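Local structure of cytochrome P450 (Novosphingobium aromaticivorans, 3OFT) at residues A[119-124]-A[359-364]; A[138-143]-A[241-246]; A[147-152]-A[187-192]; A[153-158]-A[191-196]; A[196-201]-A[219-224]. The protein is a haem-containing cytochrome P450 that folds into the largely helical, single-chain architecture of its family around a bound protoporphyrin IX with iron. All blocks are in the same frame, centred on the assembly; numbering follows the deposited sequence.

Interaction 1: residues A[119-124]-A[359-364]; sequences AVARKL and LREWLG
OE2 of Glu361 rests against the aliphatic part of Arg122, 3.2 Å from Arg122 CB and 3.4 Å from Arg122 CD, the two side chains crossing at a slant. Arg122 is extended from CG to NE, its CG trans to the backbone N (chi1 175°), and this lays three methylenes in a row beside the oxygen. The opposite charges probably attract only at longer range: Arg122 NE stands 4.0 Å from Glu361 OE2, which sits well out of the guanidinium plane, and no N-H is aimed at it. A water closes the gap instead. It donates to Glu361 OE1 at 2.6 Å and accepts a weak bond from Arg122 NH1 at 2.9 Å. Behind the carboxylate, Glu361 CB rests 4.4 Å from Ala121 CB, and the small methyl lets the backbones come near, with 5.6 Å between Arg122 CA and Glu361 CA. Both polar ends have further partners: Glu126, one turn on, forms a salt bridge with Arg122 NE, and Gln118 NE2 bonds to Glu361 OE1. On the inner side Trp362 packs on Met125. The arrangement is a helix-helix contact of the P450 fold, joining helix 107-128 to helix 348-365 with a water-bridged polar margin over an apolar interior.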
# COMPACT_ATOMS: atom_id res chain seq x y z
N ALA A 119 19.02 -1.76 -9.81
CA ALA A 119 19.92 -0.66 -10.19
C ALA A 119 19.40 0.74 -9.75
O ALA A 119 20.16 1.64 -9.37
CB ALA A 119 20.18 -0.70 -11.68
N VAL A 120 18.08 0.90 -9.80
CA VAL A 120 17.43 2.13 -9.32
C VAL A 120 17.63 2.31 -7.80
O VAL A 120 17.99 3.42 -7.35
CB VAL A 120 15.91 2.11 -9.65
CG1 VAL A 120 15.18 3.16 -8.83
CG2 VAL A 120 15.72 2.34 -11.10
N ALA A 121 17.38 1.26 -7.03
CA ALA A 121 17.60 1.32 -5.57
C ALA A 121 19.08 1.61 -5.27
O ALA A 121 19.40 2.44 -4.40
CB ALA A 121 17.15 0.00 -4.89
N ARG A 122 19.98 0.97 -6.02
CA ARG A 122 21.42 1.17 -5.79
C ARG A 122 21.86 2.59 -6.06
O ARG A 122 22.63 3.18 -5.27
CB ARG A 122 22.27 0.16 -6.59
CG ARG A 122 23.80 0.42 -6.47
CD ARG A 122 24.56 -0.70 -7.19
NE ARG A 122 25.98 -0.69 -6.82
CZ ARG A 122 26.81 -1.70 -7.07
NH1 ARG A 122 26.38 -2.79 -7.70
NH2 ARG A 122 28.07 -1.62 -6.68
N LYS A 123 21.40 3.14 -7.18
CA LYS A 123 21.73 4.51 -7.55
C LYS A 123 21.25 5.48 -6.46
O LYS A 123 21.96 6.42 -6.11
CB LYS A 123 21.10 4.87 -8.91
CG LYS A 123 21.46 6.25 -9.47
CD LYS A 123 20.68 6.58 -10.74
CE LYS A 123 21.28 7.81 -11.47
NZ LYS A 123 20.76 7.94 -12.87
N LEU A 124 20.06 5.25 -5.91
CA LEU A 124 19.51 6.18 -4.91
C LEU A 124 20.23 6.06 -3.56
O LEU A 124 20.56 7.08 -2.92
CB LEU A 124 17.98 5.95 -4.78
CG LEU A 124 17.20 6.90 -3.86
CD1 LEU A 124 17.34 8.35 -4.25
CD2 LEU A 124 15.74 6.48 -3.84
N LEU A 359 16.43 -4.26 0.55
CA LEU A 359 17.25 -4.88 1.57
C LEU A 359 18.61 -5.23 0.99
O LEU A 359 19.62 -5.00 1.63
CB LEU A 359 16.56 -6.14 2.12
CG LEU A 359 15.29 -5.88 2.96
CD1 LEU A 359 14.46 -7.14 3.21
CD2 LEU A 359 15.70 -5.24 4.28
N ARG A 360 18.66 -5.78 -0.21
CA ARG A 360 19.94 -6.20 -0.77
C ARG A 360 20.85 -4.98 -0.93
O ARG A 360 22.03 -5.02 -0.58
CB ARG A 360 19.79 -6.86 -2.14
CG ARG A 360 19.21 -8.23 -2.08
CD ARG A 360 19.21 -8.91 -3.48
NE ARG A 360 18.41 -10.12 -3.34
CZ ARG A 360 18.75 -11.18 -2.58
NH1 ARG A 360 19.91 -11.23 -1.91
NH2 ARG A 360 17.92 -12.22 -2.48
N GLU A 361 20.31 -3.92 -1.48
CA GLU A 361 21.15 -2.76 -1.76
C GLU A 361 21.49 -1.94 -0.55
O GLU A 361 22.65 -1.47 -0.45
CB GLU A 361 20.55 -1.90 -2.86
CG GLU A 361 20.69 -2.52 -4.24
CD GLU A 361 22.15 -2.81 -4.64
OE1 GLU A 361 22.39 -3.88 -5.24
OE2 GLU A 361 23.04 -1.98 -4.37
N TRP A 362 20.52 -1.74 0.35
CA TRP A 362 20.73 -0.90 1.54
C TRP A 362 21.68 -1.54 2.51
O TRP A 362 22.66 -0.90 2.97
CB TRP A 362 19.39 -0.58 2.25
CG TRP A 362 19.45 0.53 3.29
CD1 TRP A 362 19.47 0.38 4.65
CD2 TRP A 362 19.48 1.93 3.04
NE1 TRP A 362 19.52 1.63 5.27
CE2 TRP A 362 19.53 2.59 4.29
CE3 TRP A 362 19.50 2.70 1.87
CZ2 TRP A 362 19.60 3.99 4.41
CZ3 TRP A 362 19.54 4.09 1.99
CH2 TRP A 362 19.58 4.71 3.26
N LEU A 363 21.40 -2.80 2.84
CA LEU A 363 22.30 -3.58 3.69
C LEU A 363 23.66 -3.83 3.06
O LEU A 363 24.66 -3.76 3.76
CB LEU A 363 21.64 -4.91 4.08
CG LEU A 363 20.43 -4.74 5.00
CD1 LEU A 363 19.64 -6.05 5.12
CD2 LEU A 363 20.85 -4.29 6.36
N GLY A 364 23.69 -4.17 1.77
CA GLY A 364 24.93 -4.45 1.08
C GLY A 364 25.79 -3.20 0.89
O GLY A 364 27.02 -3.27 1.00
O HOH W 1 23.96 -4.28 -7.23

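Interaction 2: residues A[138-143]-A[241-246]; sequences SDFAEI and AMIGMV
Phe140 and Ile243 make the apolar side-chain contact. The methyl CG2 of Ile243 comes to the edge of the Phe140 ring, near its plane, and lies 4.0 Å from Phe140 CE2 and equally near CD2 of that ring, so it meets one side of the ring's outline. In Ile243 the branch CG2 is turned to the ring, while CG1 and CD1 (chi1 -69°) lead away from the 138-143 segment.

Close backbone approach is the second element. Ala141 points its methyl at segment 241-246 of helix 221-252, where Ala141 CB is 4.2 Å from Gly244 N, and the two CA atoms, Ala141 CA and Gly244 CA, are 5.7 Å apart. A methyl facing a glycine leaves little bulk between the two chains here.

No hydrogen bond crosses the contact. Within 138-143 the helix ends with a wider pi-type turn, and Ile143 N bonds to Phe140 O at 3.0 Å.

Met242, on the same helical segment as Ile243, touches the haem. Phe140 also packs against Phe136, Phe358 and Trp362, the last edge-to-face, and Ile243 reaches Phe136 and Phe358; the contact therefore sets the short helix 136-141 against the long helix 221-252, with helix 348-365 adjoining both and helix 107-128 bordering Phe140 through Leu128.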
# COMPACT_ATOMS: atom_id res chain seq x y z
N SER A 138 11.78 11.51 3.26
CA SER A 138 11.77 12.45 2.16
C SER A 138 12.91 12.20 1.17
O SER A 138 12.76 12.49 -0.01
CB SER A 138 11.73 13.92 2.64
OG SER A 138 12.79 14.14 3.52
N ASP A 139 14.05 11.65 1.63
CA ASP A 139 15.23 11.44 0.75
C ASP A 139 15.22 10.09 0.02
O ASP A 139 15.90 9.93 -1.01
CB ASP A 139 16.55 11.54 1.54
CG ASP A 139 16.73 12.88 2.24
OD1 ASP A 139 16.16 13.87 1.75
OD2 ASP A 139 17.43 12.95 3.28
N PHE A 140 14.50 9.11 0.56
CA PHE A 140 14.54 7.78 -0.06
C PHE A 140 13.14 7.22 -0.28
O PHE A 140 12.80 6.89 -1.41
CB PHE A 140 15.40 6.79 0.76
CG PHE A 140 15.75 5.53 0.01
CD1 PHE A 140 16.97 5.40 -0.64
CD2 PHE A 140 14.81 4.47 -0.08
CE1 PHE A 140 17.30 4.21 -1.34
CE2 PHE A 140 15.12 3.29 -0.76
CZ PHE A 140 16.33 3.16 -1.41
N ALA A 141 12.37 7.06 0.80
CA ALA A 141 11.12 6.28 0.71
C ALA A 141 10.15 6.88 -0.28
O ALA A 141 9.49 6.15 -1.01
CB ALA A 141 10.43 6.14 2.13
N GLU A 142 10.03 8.21 -0.27
CA GLU A 142 9.10 8.89 -1.16
C GLU A 142 9.68 9.14 -2.56
O GLU A 142 8.99 9.73 -3.37
CB GLU A 142 8.57 10.22 -0.55
CG GLU A 142 7.41 9.95 0.43
CD GLU A 142 7.03 11.09 1.40
OE1 GLU A 142 6.07 10.84 2.18
OE2 GLU A 142 7.65 12.18 1.43
N ILE A 143 10.92 8.74 -2.80
CA ILE A 143 11.57 8.97 -4.08
C ILE A 143 11.59 7.66 -4.87
O ILE A 143 11.31 7.63 -6.07
CB ILE A 143 13.02 9.50 -3.87
CG1 ILE A 143 13.02 10.83 -3.10
CG2 ILE A 143 13.81 9.62 -5.20
CD1 ILE A 143 12.33 11.97 -3.84
N ALA A 241 5.52 3.57 2.15
CA ALA A 241 5.23 3.28 3.55
C ALA A 241 5.96 2.03 4.00
O ALA A 241 6.58 2.02 5.06
CB ALA A 241 3.73 3.11 3.78
N MET A 242 5.91 0.99 3.18
CA MET A 242 6.52 -0.29 3.53
C MET A 242 8.05 -0.16 3.62
O MET A 242 8.66 -0.69 4.56
CB MET A 242 6.12 -1.39 2.53
CG MET A 242 6.64 -2.83 2.95
SD MET A 242 6.18 -3.39 4.61
CE MET A 242 4.42 -3.73 4.34
N ILE A 243 8.65 0.54 2.65
CA ILE A 243 10.11 0.71 2.63
C ILE A 243 10.53 1.48 3.87
O ILE A 243 11.54 1.14 4.50
CB ILE A 243 10.64 1.39 1.31
CG1 ILE A 243 10.49 0.47 0.08
CG2 ILE A 243 12.11 1.89 1.41
CD1 ILE A 243 11.06 -0.90 0.22
N GLY A 244 9.77 2.53 4.21
CA GLY A 244 10.04 3.29 5.46
C GLY A 244 9.98 2.41 6.71
O GLY A 244 10.85 2.52 7.60
N MET A 245 8.97 1.52 6.78
CA MET A 245 8.80 0.67 7.96
C MET A 245 9.95 -0.35 8.05
O MET A 245 10.44 -0.67 9.15
CB MET A 245 7.48 -0.10 7.86
CG MET A 245 6.23 0.73 8.18
SD MET A 245 6.33 1.69 9.70
CE MET A 245 7.13 0.63 10.87
N VAL A 246 10.35 -0.86 6.89
CA VAL A 246 11.50 -1.79 6.81
C VAL A 246 12.79 -1.11 7.27
O VAL A 246 13.58 -1.69 8.06
CB VAL A 246 11.64 -2.37 5.40
CG1 VAL A 246 13.01 -3.11 5.31
CG2 VAL A 246 10.45 -3.37 5.15

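Interaction 3: residues A[147-152]-A[187-192]; sequences NIFLTL and DDYLWP
Phe149 brings the far end of its ring to Leu190, with CZ 3.5 Å from Leu190 CD2 and CE2 4.0 Å from the same methyl. The methyl approaches the ring at a slant. In both aromatic residues of the contact, Phe149 and Tyr189, the first torsion is close to 180° (176° and -177°), which sends each ring out from its own helix into the space between them. There Phe149 CE2 and Tyr189 CE1 are 4.4 Å apart, a looser contact than that with Leu190. The phenol oxygen reaches past Phe149 to the next residue: Tyr189 OH is 3.6 Å from Leu150 CD1, the two side chains running nearly perpendicular. That hydroxyl is hydrogen-bonded to Leu163 O, which ties the end of the ring to helix 160-171.

Long side chains are needed because the axes of the two short segments stay 13.3 Å apart at their closest, at 33° between their directions. Leu232 of helix 221-252 touches both Phe149 and Leu190, extending the apolar cluster toward the helix that borders the haem. This is a buried aromatic and aliphatic layer between helices 144-152 and 179-199, part of the helical core that packs round the haem in the P450 fold.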
# COMPACT_ATOMS: atom_id res chain seq x y z
N ASN A 147 10.67 6.62 -9.06
CA ASN A 147 11.76 6.12 -9.91
C ASN A 147 11.49 4.73 -10.45
O ASN A 147 11.76 4.43 -11.62
CB ASN A 147 13.14 6.14 -9.21
CG ASN A 147 13.65 7.54 -8.96
OD1 ASN A 147 13.00 8.52 -9.33
ND2 ASN A 147 14.80 7.65 -8.27
N ILE A 148 10.98 3.85 -9.59
CA ILE A 148 10.64 2.51 -10.07
C ILE A 148 9.53 2.58 -11.13
O ILE A 148 9.60 1.91 -12.16
CB ILE A 148 10.30 1.58 -8.89
CG1 ILE A 148 11.57 1.28 -8.07
CG2 ILE A 148 9.58 0.34 -9.36
CD1 ILE A 148 11.27 0.56 -6.78
N PHE A 149 8.52 3.41 -10.89
CA PHE A 149 7.41 3.52 -11.85
C PHE A 149 7.91 3.82 -13.24
O PHE A 149 7.47 3.23 -14.24
CB PHE A 149 6.49 4.65 -11.46
CG PHE A 149 5.38 4.89 -12.44
CD1 PHE A 149 4.28 4.02 -12.48
CD2 PHE A 149 5.46 5.94 -13.35
CE1 PHE A 149 3.25 4.25 -13.40
CE2 PHE A 149 4.42 6.17 -14.27
CZ PHE A 149 3.31 5.32 -14.27
N LEU A 150 8.80 4.81 -13.32
CA LEU A 150 9.37 5.24 -14.61
C LEU A 150 10.12 4.11 -15.31
O LEU A 150 10.11 3.99 -16.56
CB LEU A 150 10.33 6.41 -14.37
CG LEU A 150 9.84 7.86 -14.45
CD1 LEU A 150 8.36 8.03 -14.71
CD2 LEU A 150 10.36 8.74 -13.33
N THR A 151 10.79 3.28 -14.50
CA THR A 151 11.39 2.02 -15.00
C THR A 151 10.35 1.02 -15.49
O THR A 151 10.51 0.45 -16.59
CB THR A 151 12.35 1.40 -13.95
OG1 THR A 151 13.33 2.38 -13.62
CG2 THR A 151 13.08 0.18 -14.51
N LEU A 152 9.28 0.80 -14.73
CA LEU A 152 8.23 -0.16 -15.12
C LEU A 152 7.57 0.16 -16.47
O LEU A 152 7.27 -0.75 -17.25
CB LEU A 152 7.10 -0.28 -14.09
CG LEU A 152 7.33 -0.62 -12.61
CD1 LEU A 152 6.03 -0.52 -11.75
CD2 LEU A 152 8.03 -1.95 -12.41
N ASP A 187 -3.87 12.15 -14.62
CA ASP A 187 -4.21 11.85 -16.02
C ASP A 187 -3.29 12.57 -16.99
O ASP A 187 -2.86 11.98 -17.98
CB ASP A 187 -5.66 12.22 -16.32
CG ASP A 187 -6.66 11.20 -15.75
OD1 ASP A 187 -7.90 11.42 -15.89
OD2 ASP A 187 -6.20 10.19 -15.17
N ASP A 188 -3.03 13.85 -16.74
CA ASP A 188 -2.21 14.65 -17.65
C ASP A 188 -0.76 14.17 -17.66
O ASP A 188 -0.15 14.12 -18.69
CB ASP A 188 -2.29 16.15 -17.36
CG ASP A 188 -3.66 16.74 -17.75
OD1 ASP A 188 -4.32 16.13 -18.62
OD2 ASP A 188 -4.05 17.78 -17.18
N TYR A 189 -0.24 13.83 -16.49
CA TYR A 189 1.07 13.19 -16.38
C TYR A 189 1.20 11.85 -17.13
O TYR A 189 2.21 11.59 -17.81
CB TYR A 189 1.32 12.93 -14.92
CG TYR A 189 2.66 12.34 -14.58
CD1 TYR A 189 2.76 11.06 -14.03
CD2 TYR A 189 3.82 13.08 -14.78
CE1 TYR A 189 3.98 10.54 -13.67
CE2 TYR A 189 5.07 12.56 -14.41
CZ TYR A 189 5.13 11.28 -13.86
OH TYR A 189 6.34 10.76 -13.50
N LEU A 190 0.18 11.01 -16.97
CA LEU A 190 0.16 9.68 -17.57
C LEU A 190 -0.17 9.72 -19.06
O LEU A 190 0.25 8.82 -19.80
CB LEU A 190 -0.88 8.78 -16.84
CG LEU A 190 -0.47 8.44 -15.38
CD1 LEU A 190 -1.60 7.70 -14.69
CD2 LEU A 190 0.88 7.64 -15.28
N TRP A 191 -0.98 10.68 -19.49
CA TRP A 191 -1.46 10.63 -20.88
C TRP A 191 -0.37 10.45 -21.96
O TRP A 191 -0.54 9.65 -22.86
CB TRP A 191 -2.45 11.77 -21.26
CG TRP A 191 -2.89 11.53 -22.71
CD1 TRP A 191 -2.54 12.29 -23.81
CD2 TRP A 191 -3.63 10.42 -23.20
NE1 TRP A 191 -3.05 11.70 -24.95
CE2 TRP A 191 -3.73 10.57 -24.60
CE3 TRP A 191 -4.25 9.31 -22.59
CZ2 TRP A 191 -4.42 9.66 -25.39
CZ3 TRP A 191 -4.93 8.42 -23.37
CH2 TRP A 191 -5.00 8.59 -24.77
N PRO A 192 0.76 11.19 -21.87
CA PRO A 192 1.71 10.97 -22.97
C PRO A 192 2.22 9.52 -23.06
O PRO A 192 2.43 8.99 -24.17
CB PRO A 192 2.85 11.95 -22.68
CG PRO A 192 2.26 13.00 -21.79
CD PRO A 192 1.16 12.32 -20.99

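Interaction 4: residues A[153-158]-A[191-196]; sequences IDVPLE and WPFIEK
Ile153 sets its terminal methyl over one face of the Phe193 ring, a CH-pi contact in which CD1 is 3.6 Å from the ring centroid and 23° off the normal. The methyl is displaced toward the CG-CD2 side and comes within 3.4 Å of Phe193 CD2, while the two side chains cross at about a right angle. Ile153 reaches this place with CG1 between its backbone N and carbonyl carbon (chi1 67°). Val155 meets the ring at another point and at a slant: its CG1 is 4.0 Å from Phe193 CE1. Between the two, Asp154 takes a positive phi in a Schellman motif that ends helix 144-152 and turns the chain. Tyr189, one turn earlier on helix 179-199, meets the Phe193 ring edge-to-face, and Leu163 of helix 160-171 touches both Val155 and Phe193. Arg197, just beyond, gives Ile153 O a weak hydrogen bond; between 153-158 and 191-196 themselves there is none, and dispersion and burial of hydrocarbon join them, a ring face matched to a methyl.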
# COMPACT_ATOMS: atom_id res chain seq x y z
N ILE A 153 7.34 1.43 -16.75
CA ILE A 153 6.76 1.83 -18.04
C ILE A 153 7.80 2.12 -19.13
O ILE A 153 7.46 2.42 -20.29
CB ILE A 153 5.73 2.95 -17.88
CG1 ILE A 153 6.36 4.27 -17.44
CG2 ILE A 153 4.65 2.49 -16.91
CD1 ILE A 153 5.48 5.42 -17.79
N ASP A 154 9.08 1.98 -18.75
CA ASP A 154 10.22 2.18 -19.62
C ASP A 154 10.26 3.55 -20.34
O ASP A 154 10.32 3.62 -21.57
CB ASP A 154 10.33 1.01 -20.61
CG ASP A 154 11.71 0.91 -21.26
OD1 ASP A 154 11.83 0.23 -22.30
OD2 ASP A 154 12.67 1.53 -20.74
N VAL A 155 10.24 4.64 -19.57
CA VAL A 155 10.38 6.01 -20.15
C VAL A 155 11.82 6.21 -20.65
O VAL A 155 12.73 5.64 -20.07
CB VAL A 155 10.07 7.14 -19.15
CG1 VAL A 155 8.72 6.90 -18.45
CG2 VAL A 155 11.20 7.28 -18.12
N PRO A 156 12.02 7.01 -21.72
CA PRO A 156 13.41 7.15 -22.22
C PRO A 156 14.32 7.76 -21.15
O PRO A 156 13.90 8.65 -20.40
CB PRO A 156 13.28 8.05 -23.45
CG PRO A 156 11.82 7.86 -23.90
CD PRO A 156 11.04 7.67 -22.61
N LEU A 157 15.55 7.26 -21.07
CA LEU A 157 16.46 7.62 -19.97
C LEU A 157 16.63 9.14 -19.85
O LEU A 157 16.63 9.69 -18.73
CB LEU A 157 17.80 6.87 -20.12
CG LEU A 157 18.86 6.87 -19.01
CD1 LEU A 157 18.28 6.91 -17.57
CD2 LEU A 157 19.82 5.67 -19.17
N GLU A 158 16.71 9.82 -21.00
CA GLU A 158 16.86 11.28 -21.03
C GLU A 158 15.67 12.11 -20.47
O GLU A 158 15.86 13.26 -20.07
CB GLU A 158 17.28 11.76 -22.43
CG GLU A 158 16.32 11.41 -23.59
CD GLU A 158 16.56 10.02 -24.23
OE1 GLU A 158 17.13 9.10 -23.58
OE2 GLU A 158 16.12 9.84 -25.39
N TRP A 191 -0.98 10.68 -19.49
CA TRP A 191 -1.46 10.63 -20.88
C TRP A 191 -0.37 10.45 -21.96
O TRP A 191 -0.54 9.65 -22.86
CB TRP A 191 -2.45 11.77 -21.26
CG TRP A 191 -2.89 11.53 -22.71
CD1 TRP A 191 -2.54 12.29 -23.81
CD2 TRP A 191 -3.63 10.42 -23.20
NE1 TRP A 191 -3.05 11.70 -24.95
CE2 TRP A 191 -3.73 10.57 -24.60
CE3 TRP A 191 -4.25 9.31 -22.59
CZ2 TRP A 191 -4.42 9.66 -25.39
CZ3 TRP A 191 -4.93 8.42 -23.37
CH2 TRP A 191 -5.00 8.59 -24.77
N PRO A 192 0.76 11.19 -21.87
CA PRO A 192 1.71 10.97 -22.97
C PRO A 192 2.22 9.52 -23.06
O PRO A 192 2.43 8.99 -24.17
CB PRO A 192 2.85 11.95 -22.68
CG PRO A 192 2.26 13.00 -21.79
CD PRO A 192 1.16 12.32 -20.99
N PHE A 193 2.40 8.86 -21.91
CA PHE A 193 2.84 7.46 -21.89
C PHE A 193 1.82 6.51 -22.51
O PHE A 193 2.20 5.60 -23.26
CB PHE A 193 3.11 6.95 -20.45
CG PHE A 193 3.88 7.90 -19.57
CD1 PHE A 193 5.00 8.60 -20.04
CD2 PHE A 193 3.49 8.08 -18.23
CE1 PHE A 193 5.71 9.47 -19.19
CE2 PHE A 193 4.22 8.92 -17.36
CZ PHE A 193 5.32 9.63 -17.85
N ILE A 194 0.56 6.66 -22.10
CA ILE A 194 -0.56 5.83 -22.57
C ILE A 194 -0.73 6.00 -24.07
O ILE A 194 -0.86 5.01 -24.80
CB ILE A 194 -1.90 6.23 -21.83
CG1 ILE A 194 -1.74 6.04 -20.32
CG2 ILE A 194 -3.11 5.44 -22.38
CD1 ILE A 194 -2.88 6.65 -19.44
N GLU A 195 -0.73 7.25 -24.52
CA GLU A 195 -0.94 7.55 -25.94
C GLU A 195 0.10 6.79 -26.76
O GLU A 195 -0.25 6.12 -27.72
CB GLU A 195 -0.83 9.05 -26.17
CG GLU A 195 -0.96 9.49 -27.61
CD GLU A 195 0.11 10.50 -27.95
OE1 GLU A 195 1.28 10.08 -28.18
OE2 GLU A 195 -0.21 11.71 -27.97
N LYS A 196 1.36 6.87 -26.32
CA LYS A 196 2.47 6.23 -27.02
C LYS A 196 2.36 4.71 -27.01
O LYS A 196 2.56 4.08 -28.05
CB LYS A 196 3.82 6.68 -26.43
CG LYS A 196 5.06 6.18 -27.19
CD LYS A 196 6.37 6.67 -26.56
CE LYS A 196 6.49 8.20 -26.61
NZ LYS A 196 7.78 8.67 -25.99

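Interaction 5: residues A[196-201]-A[219-224]; sequences KRMAQP and WTVDEA
The last turn of helix 179-199 faces the first turn of helix 221-252, with Met198 CA and Val221 CA 9.0 Å apart, so the gap is bridged by side chains. Met198 does most of this. Its chain runs straight through chi2 (-173°), and a bend at chi3 then turns the terminal methyl aside. The sulfur SD lies 3.9 Å from Ala224 CB, and the methyl CE of Met198 lies 4.2 Å from Val221 CG2, the Met198 and Val221 side chains crossing near a right angle.

The receiving turn is fixed by a capping box: Glu223 N gives a bond of 3.1 Å to Thr220 OG1, and Thr220 N gives one of 3.0 Å to Glu223 OE1. Trp191 touches Met198, and Leu210 of helix 205-210 touches Met198 and Ala224. Across the segments the chemistry is wholly apolar: thioether and methyl groups meet without a directional bond, whereas Thr220 and Glu223 direct polar groups to capping their own helix, Glu223 also pairing with Arg217.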
# COMPACT_ATOMS: atom_id res chain seq x y z
N LYS A 196 1.36 6.87 -26.32
CA LYS A 196 2.47 6.23 -27.02
C LYS A 196 2.36 4.71 -27.01
O LYS A 196 2.56 4.08 -28.05
CB LYS A 196 3.82 6.68 -26.43
CG LYS A 196 5.06 6.18 -27.19
CD LYS A 196 6.37 6.67 -26.56
CE LYS A 196 6.49 8.20 -26.61
NZ LYS A 196 7.78 8.67 -25.99
N ARG A 197 2.04 4.13 -25.86
CA ARG A 197 2.01 2.69 -25.71
C ARG A 197 0.77 2.00 -26.30
O ARG A 197 0.84 0.82 -26.67
CB ARG A 197 2.28 2.28 -24.25
CG ARG A 197 3.79 2.15 -23.94
CD ARG A 197 4.22 2.54 -22.49
NE ARG A 197 4.40 3.97 -22.56
CZ ARG A 197 5.52 4.68 -22.48
NH1 ARG A 197 6.71 4.17 -22.19
NH2 ARG A 197 5.41 5.96 -22.69
N MET A 198 -0.33 2.73 -26.42
CA MET A 198 -1.50 2.19 -27.10
C MET A 198 -1.32 2.22 -28.64
O MET A 198 -1.76 1.30 -29.34
CB MET A 198 -2.80 2.93 -26.71
CG MET A 198 -3.26 2.72 -25.27
SD MET A 198 -4.88 3.45 -24.93
CE MET A 198 -4.99 4.74 -26.20
N ALA A 199 -0.63 3.24 -29.13
CA ALA A 199 -0.31 3.40 -30.57
C ALA A 199 0.79 2.45 -31.05
O ALA A 199 0.66 1.80 -32.10
CB ALA A 199 0.11 4.84 -30.86
N GLN A 200 1.86 2.37 -30.26
CA GLN A 200 3.05 1.58 -30.57
C GLN A 200 3.50 0.76 -29.36
O GLN A 200 4.40 1.19 -28.63
CB GLN A 200 4.19 2.53 -30.97
CG GLN A 200 4.04 3.27 -32.32
CD GLN A 200 4.38 2.39 -33.55
OE1 GLN A 200 4.43 1.16 -33.47
NE2 GLN A 200 4.62 3.04 -34.68
N PRO A 201 2.86 -0.41 -29.12
CA PRO A 201 3.20 -1.20 -27.93
C PRO A 201 4.67 -1.61 -27.87
O PRO A 201 5.22 -2.07 -28.88
CB PRO A 201 2.31 -2.46 -28.05
CG PRO A 201 1.48 -2.29 -29.28
CD PRO A 201 1.61 -0.87 -29.75
N TRP A 219 -9.47 -2.28 -24.91
CA TRP A 219 -9.63 -1.22 -23.88
C TRP A 219 -10.16 0.05 -24.53
O TRP A 219 -9.68 0.44 -25.61
CB TRP A 219 -8.27 -0.85 -23.26
CG TRP A 219 -7.70 -1.89 -22.34
CD1 TRP A 219 -6.97 -3.01 -22.70
CD2 TRP A 219 -7.75 -1.90 -20.90
NE1 TRP A 219 -6.56 -3.69 -21.59
CE2 TRP A 219 -7.03 -3.05 -20.46
CE3 TRP A 219 -8.33 -1.06 -19.94
CZ2 TRP A 219 -6.90 -3.40 -19.10
CZ3 TRP A 219 -8.18 -1.40 -18.57
CH2 TRP A 219 -7.49 -2.56 -18.18
N THR A 220 -11.11 0.73 -23.89
CA THR A 220 -11.45 2.07 -24.32
C THR A 220 -10.38 3.02 -23.77
O THR A 220 -9.66 2.67 -22.82
CB THR A 220 -12.85 2.52 -23.86
OG1 THR A 220 -12.86 2.70 -22.43
CG2 THR A 220 -13.91 1.48 -24.32
N VAL A 221 -10.31 4.20 -24.33
CA VAL A 221 -9.35 5.17 -23.85
C VAL A 221 -9.66 5.53 -22.39
O VAL A 221 -8.75 5.70 -21.58
CB VAL A 221 -9.36 6.45 -24.69
CG1 VAL A 221 -8.36 7.43 -24.09
CG2 VAL A 221 -8.93 6.13 -26.14
N ASP A 222 -10.94 5.70 -22.06
CA ASP A 222 -11.23 6.07 -20.66
C ASP A 222 -10.87 4.95 -19.66
O ASP A 222 -10.45 5.26 -18.54
CB ASP A 222 -12.67 6.52 -20.45
CG ASP A 222 -12.85 7.21 -19.07
OD1 ASP A 222 -12.15 8.23 -18.80
OD2 ASP A 222 -13.69 6.75 -18.29
N GLU A 223 -11.07 3.69 -20.04
CA GLU A 223 -10.72 2.56 -19.17
C GLU A 223 -9.21 2.55 -18.97
O GLU A 223 -8.76 2.34 -17.87
CB GLU A 223 -11.19 1.24 -19.72
CG GLU A 223 -12.72 1.05 -19.72
CD GLU A 223 -13.20 0.02 -20.74
OE1 GLU A 223 -12.38 -0.52 -21.53
OE2 GLU A 223 -14.42 -0.18 -20.79
N ALA A 224 -8.45 2.82 -20.05
CA ALA A 224 -6.99 2.94 -19.95
C ALA A 224 -6.63 4.04 -18.96
O ALA A 224 -5.75 3.85 -18.15
CB ALA A 224 -6.35 3.23 -21.37

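In the fold
Following the chain from the N terminus, helix 107-128 is the first part to take part, and interaction 1 joins it to helix 348-365 far along the chain, closing a loop that encloses all the others. Inside it, interaction 2 ties helix 136-141 to helix 221-252 and encloses the remaining three. Interactions 3 and 4 start from helix 144-152 and the loop after it, and both end on helix 179-199, sharing Trp191 and Pro192. Interaction 5 follows in series, linking the end of that helix to the start of helix 221-252. Leu359 touches Val246 between interactions 1 and 2, Val120 reaches Asn147 between 1 and 3, and Ile194 packs on Ala224 between 4 and 5.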